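Local coordinates for NAD-dependent aldehyde dehydrogenase (Burkholderia multivorans, PDB 5UJU), which probably oxidises aldehydes to the corresponding carboxylic acids with NAD+ as the electron acceptor, at residues K22-A27 with A526-F531; E29-W34 with V168-D173; Q161-E166 with P217-Y222. All coordinates share one frame; numbering follows the deposited sequence.

Contact 1: K22-A27 with A526-F531; sequences KRALAA and AAFSDF. With EDO (1,2-ethanediol), chain G.
Phe528 sets its ring obliquely against the methyls of Ala24 and Ala27, two residues about one turn apart on the helix. The methyl of Ala27 meets the root of the aromatic side chain, Ala27 CB lying 3.9 Å from Phe528 CD1 and just as near Phe528 CB. Farther out along the ring, Ala24 CB comes to 4.0 Å from Phe528 CE1, so the two methyls touch the adjacent ring carbons CD1 and CE1. Phe528 CG sits beside its backbone N and opposite the carbonyl carbon (chi1 -50°), a setting that swings the ring from the loop to the helix. The backbones also draw close: Ala27 O and Phe528 O, both acceptors, stand 3.4 Å apart, a pair that cannot hydrogen-bond to each other; the side-chain contact across the segments is apolar. Trp34 closes over the same spot, touching both alanines and meeting Phe528 edge-to-face.

Behind Phe528 the loop curls on itself, helped by the residue's positive phi. Asp530 N bonds back to Ala526 O at 2.9 Å, and Ala526 N returns a nearly straight bond (167°) to Asp530 OD2 at 2.8 Å, entering on the anti side of the carboxylate. OD2 also accepts from an ethanediol, while Asp530 OD1 is bridged to Lys198 of the second subunit. Helix 18-30 thus packs on the loop that follows strand 511-514, with helix 158-175 alongside, where Leu165 touches Phe528, and the second subunit beyond.

Contact 2: E29-W34 with V168-D173; sequences ESRGYW and VAYAWD
Arg31 reaches Tyr170 by starting with CG beside its own backbone N (chi1 -57°) and then bending at chi3 (77°), which carries the guanidinium from the end of one helix to the rim of the tyrosine. The tyrosine extends from helix 158-175 to meet it, and the two side chains cross at about a right angle. The touching atoms are Arg31 NH1 and Tyr170 OH, 2.9 Å apart, each lying at the edge of the other's flat group and near its plane, although the two planes are turned 48° apart. A water completes the junction: it accepts from Arg31 NH2 at 2.7 Å, lying in the guanidinium plane, and is hydrogen-bonded to Tyr170 OH at 3.2 Å.

Arg31 NH1 is also tied to the carbonyl of Ile28, three residues earlier, so the guanidinium folds back over the last turn of its own helix. Phe531 adds a cation-pi contact, which helps fix the group's position and probably steadies its positive charge in this buried setting. Tyr170 in turn packs on Ile28 and Phe531, so the same two residues flank both partners. Nearby, Asp173 is satisfied by salt bridges to Arg176 and Arg177, and Arg177 of the second subunit packs on both Asp173 and Glu29. Arg31, with positive phi, is the first residue to break from the helical path. The arrangement is a right-handed helix ended by a residue in the left-handed region of backbone angles, whose side chain docks an N-terminal helix onto the helical part of the aldehyde dehydrogenase fold.

Contact 3: Q161-E166 with P217-Y222; sequences QDRALE and PTWNGY
Two parallel helices pack side by side deep in the chain, Ala164 against Tyr222 marking their closest backbone approach and Arg163 against Trp219 flanking it. Their axes run 4° from parallel and 8.4 Å apart, close enough for the small residue to lie directly against the neighbouring helix. Ala164 CB touches Tyr222 CB at 3.8 Å. With CG beside the backbone N, the Tyr222 ring passes the alanine towards Gln161, whose backbone N lies near the ring plane at its edge. Thr218 CB covers one face of this ring. At the far end a water joins Gln161 NE2 to Tyr222 OH, while the hydroxyl also bonds to Thr250 and Gln161 OE1 to Asn131, so the polar ends are satisfied inside the protein.

Helix 217-230 connects strand 191-211 to the parallel strand 234-238, forming the beta-alpha-beta crossover expected of the Rossmann-like, cofactor-binding half of an aldehyde dehydrogenase; helix 158-175 lies beside it, before the hairpin of strands 181-188 and 191-211.

On the other flank Arg163 CG, set beside its backbone N (chi1 -73°), lies over one face of the Trp219 indole. The CH-pi contact is off-centre, with Arg163 CG 4.2 Å from the centroid of the Trp219 five-membered ring. Farther along, Arg163 NE comes to 3.6 Å from Trp219 CZ2, but the guanidinium is no flat stack, its plane turned 73° from the indole. A second water accepts from both Arg163 NE and Trp219 NE1. Within its own helix Arg163 NH1 makes a salt bridge with Glu166 OE1 at 2.9 Å, its hydrogen bond using the syn lone pair and tilted from the guanidinium plane. His532 meets Trp219 edge-to-face.

The three contacts form a connected chain. Contacts 1 and 2 share helix 18-30 and have centres only about 3 Å apart; Ser529 OG and Arg31 O, at 2.8 Å, probably form a hydrogen bond between them. Contact 3 shares helix 158-175 with contact 2, and its centre lies about 13 Å from that of contact 1. Two probable hydrogen bonds span the gap to the loop: Phe528 N to Glu166 OE2 at 2.8 Å and Asp530 O to Arg163 NH2 at 2.9 Å. Contacts 1 and 2 face the second subunit, whereas contact 3 touches no other chain. The sodium ion, bound at Gly348 and Gly458, involves none of these segments.

Contact 1: K22-A27 with A526-F531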
# COMPACT_ATOMS: atom_id res chain seq x y z
N LYS A 22 -20.16 2.46 -13.19
CA LYS A 22 -20.93 1.57 -12.33
C LYS A 22 -20.78 0.11 -12.77
O LYS A 22 -20.65 -0.79 -11.93
CB LYS A 22 -22.40 1.99 -12.33
N ARG A 23 -20.79 -0.13 -14.08
CA ARG A 23 -20.62 -1.49 -14.58
C ARG A 23 -19.21 -2.00 -14.32
O ARG A 23 -19.01 -3.19 -14.06
CB ARG A 23 -20.95 -1.53 -16.07
CG ARG A 23 -20.92 -2.91 -16.69
CD ARG A 23 -22.01 -3.83 -16.14
NE ARG A 23 -21.83 -5.21 -16.60
CZ ARG A 23 -21.04 -6.11 -16.01
NH1 ARG A 23 -20.34 -5.78 -14.93
NH2 ARG A 23 -20.95 -7.34 -16.51
N ALA A 24 -18.20 -1.12 -14.39
CA ALA A 24 -16.84 -1.55 -14.09
C ALA A 24 -16.68 -1.90 -12.62
O ALA A 24 -15.97 -2.86 -12.28
CB ALA A 24 -15.84 -0.49 -14.52
N LEU A 25 -17.31 -1.13 -11.72
CA LEU A 25 -17.32 -1.47 -10.30
C LEU A 25 -17.92 -2.85 -10.07
O LEU A 25 -17.39 -3.66 -9.30
CB LEU A 25 -18.09 -0.43 -9.49
CG LEU A 25 -17.43 0.87 -9.06
CD1 LEU A 25 -18.47 1.75 -8.36
CD2 LEU A 25 -16.23 0.62 -8.17
N ALA A 26 -19.07 -3.12 -10.70
CA ALA A 26 -19.68 -4.44 -10.57
C ALA A 26 -18.77 -5.53 -11.14
O ALA A 26 -18.73 -6.65 -10.61
CB ALA A 26 -21.04 -4.48 -11.26
N ALA A 27 -18.03 -5.21 -12.21
CA ALA A 27 -17.18 -6.21 -12.85
C ALA A 27 -16.01 -6.61 -11.95
O ALA A 27 -15.70 -7.80 -11.84
CB ALA A 27 -16.67 -5.68 -14.19
N ALA A 526 -7.47 -11.52 -18.75
CA ALA A 526 -8.58 -10.61 -18.98
C ALA A 526 -8.70 -9.65 -17.80
O ALA A 526 -8.71 -10.09 -16.64
CB ALA A 526 -9.89 -11.37 -19.18
N ALA A 527 -8.77 -8.36 -18.10
CA ALA A 527 -9.10 -7.37 -17.08
C ALA A 527 -10.44 -7.73 -16.43
O ALA A 527 -11.28 -8.41 -17.03
CB ALA A 527 -9.19 -5.96 -17.70
N PHE A 528 -10.62 -7.29 -15.18
CA PHE A 528 -11.83 -7.48 -14.38
C PHE A 528 -12.06 -8.94 -14.00
O PHE A 528 -13.17 -9.31 -13.58
CB PHE A 528 -13.10 -6.96 -15.08
CG PHE A 528 -12.96 -5.55 -15.60
CD1 PHE A 528 -13.02 -4.46 -14.74
CD2 PHE A 528 -12.78 -5.32 -16.96
CE1 PHE A 528 -12.90 -3.17 -15.23
CE2 PHE A 528 -12.65 -4.04 -17.46
CZ PHE A 528 -12.72 -2.96 -16.59
N SER A 529 -11.06 -9.81 -14.18
CA SER A 529 -11.19 -11.18 -13.72
C SER A 529 -9.82 -11.73 -13.31
O SER A 529 -9.67 -12.24 -12.19
CB SER A 529 -11.83 -12.05 -14.80
OG SER A 529 -12.02 -13.39 -14.35
N ASP A 530 -8.81 -11.59 -14.17
CA ASP A 530 -7.48 -12.14 -13.92
C ASP A 530 -6.58 -11.07 -13.32
O ASP A 530 -6.32 -10.04 -13.95
CB ASP A 530 -6.87 -12.69 -15.21
CG ASP A 530 -7.76 -13.74 -15.87
OD1 ASP A 530 -8.34 -14.59 -15.16
OD2 ASP A 530 -7.89 -13.70 -17.11
N PHE A 531 -6.08 -11.32 -12.11
CA PHE A 531 -5.01 -10.51 -11.55
C PHE A 531 -3.73 -10.79 -12.32
O PHE A 531 -3.30 -11.95 -12.42
CB PHE A 531 -4.80 -10.82 -10.07
CG PHE A 531 -6.00 -10.50 -9.22
CD1 PHE A 531 -6.30 -9.18 -8.89
CD2 PHE A 531 -6.82 -11.52 -8.75
CE1 PHE A 531 -7.40 -8.88 -8.10
CE2 PHE A 531 -7.92 -11.23 -7.96
CZ PHE A 531 -8.21 -9.91 -7.64
C1 EDO G . -8.71 -15.76 -20.41
O1 EDO G . -7.66 -14.80 -20.48
C2 EDO G . -9.50 -15.61 -19.11
O2 EDO G . -8.69 -15.93 -17.96

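Contact 2: E29-W34 with V168-D173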
# COMPACT_ATOMS: atom_id res chain seq x y z
N GLU A 29 -15.82 -6.73 -8.83
CA GLU A 29 -16.27 -7.52 -7.69
C GLU A 29 -16.74 -8.93 -8.06
O GLU A 29 -16.46 -9.89 -7.33
CB GLU A 29 -17.39 -6.80 -6.95
CG GLU A 29 -17.80 -7.48 -5.67
CD GLU A 29 -18.61 -6.58 -4.78
OE1 GLU A 29 -19.14 -5.56 -5.28
OE2 GLU A 29 -18.72 -6.88 -3.57
N SER A 30 -17.44 -9.08 -9.19
CA SER A 30 -17.96 -10.40 -9.57
C SER A 30 -16.93 -11.22 -10.34
O SER A 30 -16.89 -12.45 -10.20
CB SER A 30 -19.22 -10.24 -10.41
OG SER A 30 -18.90 -9.72 -11.69
N ARG A 31 -16.12 -10.57 -11.18
CA ARG A 31 -14.96 -11.16 -11.86
C ARG A 31 -15.35 -12.18 -12.93
O ARG A 31 -14.55 -13.06 -13.28
CB ARG A 31 -13.97 -11.76 -10.85
CG ARG A 31 -13.49 -10.73 -9.80
CD ARG A 31 -12.17 -11.10 -9.11
NE ARG A 31 -11.00 -10.86 -9.96
CZ ARG A 31 -10.44 -9.67 -10.18
NH1 ARG A 31 -10.94 -8.56 -9.63
NH2 ARG A 31 -9.38 -9.58 -10.97
N GLY A 32 -16.55 -12.06 -13.50
CA GLY A 32 -16.89 -12.70 -14.75
C GLY A 32 -16.26 -11.96 -15.92
O GLY A 32 -15.35 -11.15 -15.75
N TYR A 33 -16.75 -12.26 -17.14
CA TYR A 33 -16.25 -11.60 -18.34
C TYR A 33 -16.97 -10.28 -18.59
O TYR A 33 -18.21 -10.24 -18.60
CB TYR A 33 -16.39 -12.48 -19.59
CG TYR A 33 -15.99 -11.67 -20.82
CD1 TYR A 33 -14.67 -11.30 -21.02
CD2 TYR A 33 -16.95 -11.22 -21.73
CE1 TYR A 33 -14.29 -10.52 -22.10
CE2 TYR A 33 -16.57 -10.44 -22.83
CZ TYR A 33 -15.24 -10.09 -23.01
OH TYR A 33 -14.84 -9.33 -24.08
N TRP A 34 -16.20 -9.22 -18.83
CA TRP A 34 -16.77 -7.93 -19.22
C TRP A 34 -15.67 -7.04 -19.79
O TRP A 34 -14.53 -7.06 -19.31
CB TRP A 34 -17.46 -7.22 -18.05
CG TRP A 34 -18.06 -5.89 -18.44
CD1 TRP A 34 -19.21 -5.69 -19.16
CD2 TRP A 34 -17.53 -4.59 -18.17
NE1 TRP A 34 -19.43 -4.34 -19.33
CE2 TRP A 34 -18.41 -3.65 -18.73
CE3 TRP A 34 -16.39 -4.14 -17.49
CZ2 TRP A 34 -18.20 -2.27 -18.64
CZ3 TRP A 34 -16.18 -2.77 -17.39
CH2 TRP A 34 -17.08 -1.85 -17.96
N VAL A 168 -8.98 2.66 -12.94
CA VAL A 168 -9.87 3.77 -12.55
C VAL A 168 -10.98 3.26 -11.65
O VAL A 168 -11.33 3.90 -10.65
CB VAL A 168 -10.44 4.46 -13.81
CG1 VAL A 168 -11.51 5.47 -13.42
CG2 VAL A 168 -9.32 5.13 -14.59
N ALA A 169 -11.52 2.07 -11.96
CA ALA A 169 -12.61 1.51 -11.16
C ALA A 169 -12.15 1.19 -9.74
O ALA A 169 -12.87 1.48 -8.77
CB ALA A 169 -13.17 0.26 -11.85
N TYR A 170 -10.97 0.58 -9.59
CA TYR A 170 -10.43 0.33 -8.25
C TYR A 170 -10.20 1.63 -7.49
O TYR A 170 -10.49 1.71 -6.29
CB TYR A 170 -9.13 -0.47 -8.34
CG TYR A 170 -9.37 -1.96 -8.39
CD1 TYR A 170 -9.41 -2.65 -9.59
CD2 TYR A 170 -9.62 -2.67 -7.22
CE1 TYR A 170 -9.64 -4.03 -9.63
CE2 TYR A 170 -9.85 -4.04 -7.24
CZ TYR A 170 -9.87 -4.71 -8.45
OH TYR A 170 -10.11 -6.04 -8.45
N ALA A 171 -9.65 2.66 -8.16
CA ALA A 171 -9.47 3.96 -7.52
C ALA A 171 -10.79 4.50 -7.01
O ALA A 171 -10.94 4.81 -5.83
CB ALA A 171 -8.81 4.94 -8.49
N TRP A 172 -11.79 4.59 -7.90
CA TRP A 172 -13.11 5.08 -7.50
C TRP A 172 -13.70 4.21 -6.38
O TRP A 172 -14.34 4.73 -5.46
CB TRP A 172 -14.03 5.12 -8.72
CG TRP A 172 -15.47 5.45 -8.41
CD1 TRP A 172 -16.58 4.69 -8.67
CD2 TRP A 172 -15.94 6.63 -7.74
NE1 TRP A 172 -17.71 5.34 -8.22
CE2 TRP A 172 -17.35 6.53 -7.65
CE3 TRP A 172 -15.32 7.78 -7.23
CZ2 TRP A 172 -18.14 7.52 -7.07
CZ3 TRP A 172 -16.10 8.76 -6.64
CH2 TRP A 172 -17.50 8.62 -6.56
N ASP A 173 -13.46 2.90 -6.43
CA ASP A 173 -13.98 2.01 -5.39
C ASP A 173 -13.51 2.43 -3.99
O ASP A 173 -14.28 2.36 -3.03
CB ASP A 173 -13.56 0.57 -5.69
CG ASP A 173 -14.38 -0.46 -4.94
OD1 ASP A 173 -15.55 -0.19 -4.60
OD2 ASP A 173 -13.85 -1.56 -4.70
O HOH W 1 -8.27 -7.10 -10.91

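Contact 3: Q161-E166 with P217-Y222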
# COMPACT_ATOMS: atom_id res chain seq x y z
N GLN A 161 -6.82 -0.44 -22.75
CA GLN A 161 -7.88 0.44 -22.27
C GLN A 161 -8.73 -0.25 -21.20
O GLN A 161 -9.11 0.37 -20.21
CB GLN A 161 -8.72 0.90 -23.46
CG GLN A 161 -7.91 1.74 -24.45
CD GLN A 161 -8.35 1.58 -25.88
OE1 GLN A 161 -9.41 1.01 -26.16
NE2 GLN A 161 -7.55 2.08 -26.81
N ASP A 162 -8.98 -1.56 -21.37
CA ASP A 162 -9.61 -2.35 -20.30
C ASP A 162 -8.84 -2.23 -18.99
O ASP A 162 -9.42 -1.99 -17.93
CB ASP A 162 -9.70 -3.82 -20.71
CG ASP A 162 -10.78 -4.11 -21.73
OD1 ASP A 162 -11.73 -3.30 -21.86
OD2 ASP A 162 -10.68 -5.16 -22.41
N ARG A 163 -7.52 -2.43 -19.04
CA ARG A 163 -6.71 -2.41 -17.82
C ARG A 163 -6.64 -1.01 -17.23
O ARG A 163 -6.57 -0.85 -16.00
CB ARG A 163 -5.30 -2.94 -18.12
CG ARG A 163 -5.21 -4.47 -18.33
CD ARG A 163 -5.49 -5.23 -17.03
NE ARG A 163 -5.43 -6.69 -17.20
CZ ARG A 163 -5.58 -7.58 -16.22
NH1 ARG A 163 -5.83 -7.18 -14.97
NH2 ARG A 163 -5.51 -8.89 -16.48
N ALA A 164 -6.62 0.02 -18.08
CA ALA A 164 -6.72 1.39 -17.58
C ALA A 164 -8.04 1.60 -16.86
O ALA A 164 -8.08 2.11 -15.73
CB ALA A 164 -6.55 2.38 -18.73
N LEU A 165 -9.14 1.16 -17.48
CA LEU A 165 -10.46 1.35 -16.88
C LEU A 165 -10.58 0.57 -15.57
O LEU A 165 -11.19 1.05 -14.60
CB LEU A 165 -11.54 0.88 -17.86
CG LEU A 165 -12.97 1.06 -17.33
CD1 LEU A 165 -13.39 2.48 -17.44
CD2 LEU A 165 -13.95 0.17 -18.04
N GLU A 166 -9.99 -0.62 -15.53
CA GLU A 166 -9.92 -1.39 -14.29
C GLU A 166 -9.24 -0.61 -13.18
O GLU A 166 -9.71 -0.57 -12.04
CB GLU A 166 -9.18 -2.70 -14.57
CG GLU A 166 -9.06 -3.61 -13.38
CD GLU A 166 -8.31 -4.89 -13.74
OE1 GLU A 166 -7.18 -4.77 -14.26
OE2 GLU A 166 -8.86 -5.98 -13.51
N PRO A 217 3.95 -1.13 -24.22
CA PRO A 217 3.99 0.24 -23.68
C PRO A 217 2.67 0.71 -23.10
O PRO A 217 2.65 1.30 -22.00
CB PRO A 217 4.43 1.08 -24.90
CG PRO A 217 4.01 0.27 -26.10
CD PRO A 217 4.19 -1.17 -25.67
N THR A 218 1.55 0.46 -23.79
CA THR A 218 0.27 0.89 -23.24
C THR A 218 -0.30 -0.12 -22.24
O THR A 218 -0.83 0.27 -21.20
CB THR A 218 -0.73 1.16 -24.37
OG1 THR A 218 -0.88 -0.02 -25.18
CG2 THR A 218 -0.25 2.32 -25.24
N TRP A 219 -0.20 -1.41 -22.54
CA TRP A 219 -0.81 -2.41 -21.66
C TRP A 219 -0.17 -2.38 -20.28
O TRP A 219 -0.87 -2.44 -19.26
CB TRP A 219 -0.69 -3.80 -22.27
CG TRP A 219 -1.61 -4.83 -21.63
CD1 TRP A 219 -2.85 -5.20 -22.07
CD2 TRP A 219 -1.35 -5.62 -20.46
NE1 TRP A 219 -3.37 -6.18 -21.25
CE2 TRP A 219 -2.47 -6.44 -20.25
CE3 TRP A 219 -0.27 -5.71 -19.57
CZ2 TRP A 219 -2.55 -7.35 -19.19
CZ3 TRP A 219 -0.35 -6.61 -18.51
CH2 TRP A 219 -1.49 -7.41 -18.33
N ASN A 220 1.16 -2.32 -20.24
CA ASN A 220 1.85 -2.18 -18.96
C ASN A 220 1.86 -0.75 -18.45
O ASN A 220 1.89 -0.54 -17.23
CB ASN A 220 3.29 -2.71 -19.05
CG ASN A 220 3.36 -4.23 -19.08
OD1 ASN A 220 3.92 -4.82 -20.00
ND2 ASN A 220 2.80 -4.86 -18.06
N GLY A 221 1.86 0.25 -19.33
CA GLY A 221 1.95 1.62 -18.88
C GLY A 221 0.64 2.21 -18.38
O GLY A 221 0.64 3.00 -17.43
N TYR A 222 -0.47 1.84 -19.02
CA TYR A 222 -1.75 2.46 -18.67
C TYR A 222 -2.17 2.27 -17.22
O TYR A 222 -2.72 3.23 -16.65
CB TYR A 222 -2.87 1.95 -19.58
CG TYR A 222 -2.91 2.60 -20.93
CD1 TYR A 222 -1.90 3.45 -21.35
CD2 TYR A 222 -3.96 2.36 -21.80
CE1 TYR A 222 -1.93 4.04 -22.62
CE2 TYR A 222 -4.01 2.94 -23.04
CZ TYR A 222 -3.00 3.78 -23.44
OH TYR A 222 -3.07 4.36 -24.69
O HOH W 2 -4.82 2.46 -26.27
O HOH W 3 -5.97 -7.61 -20.10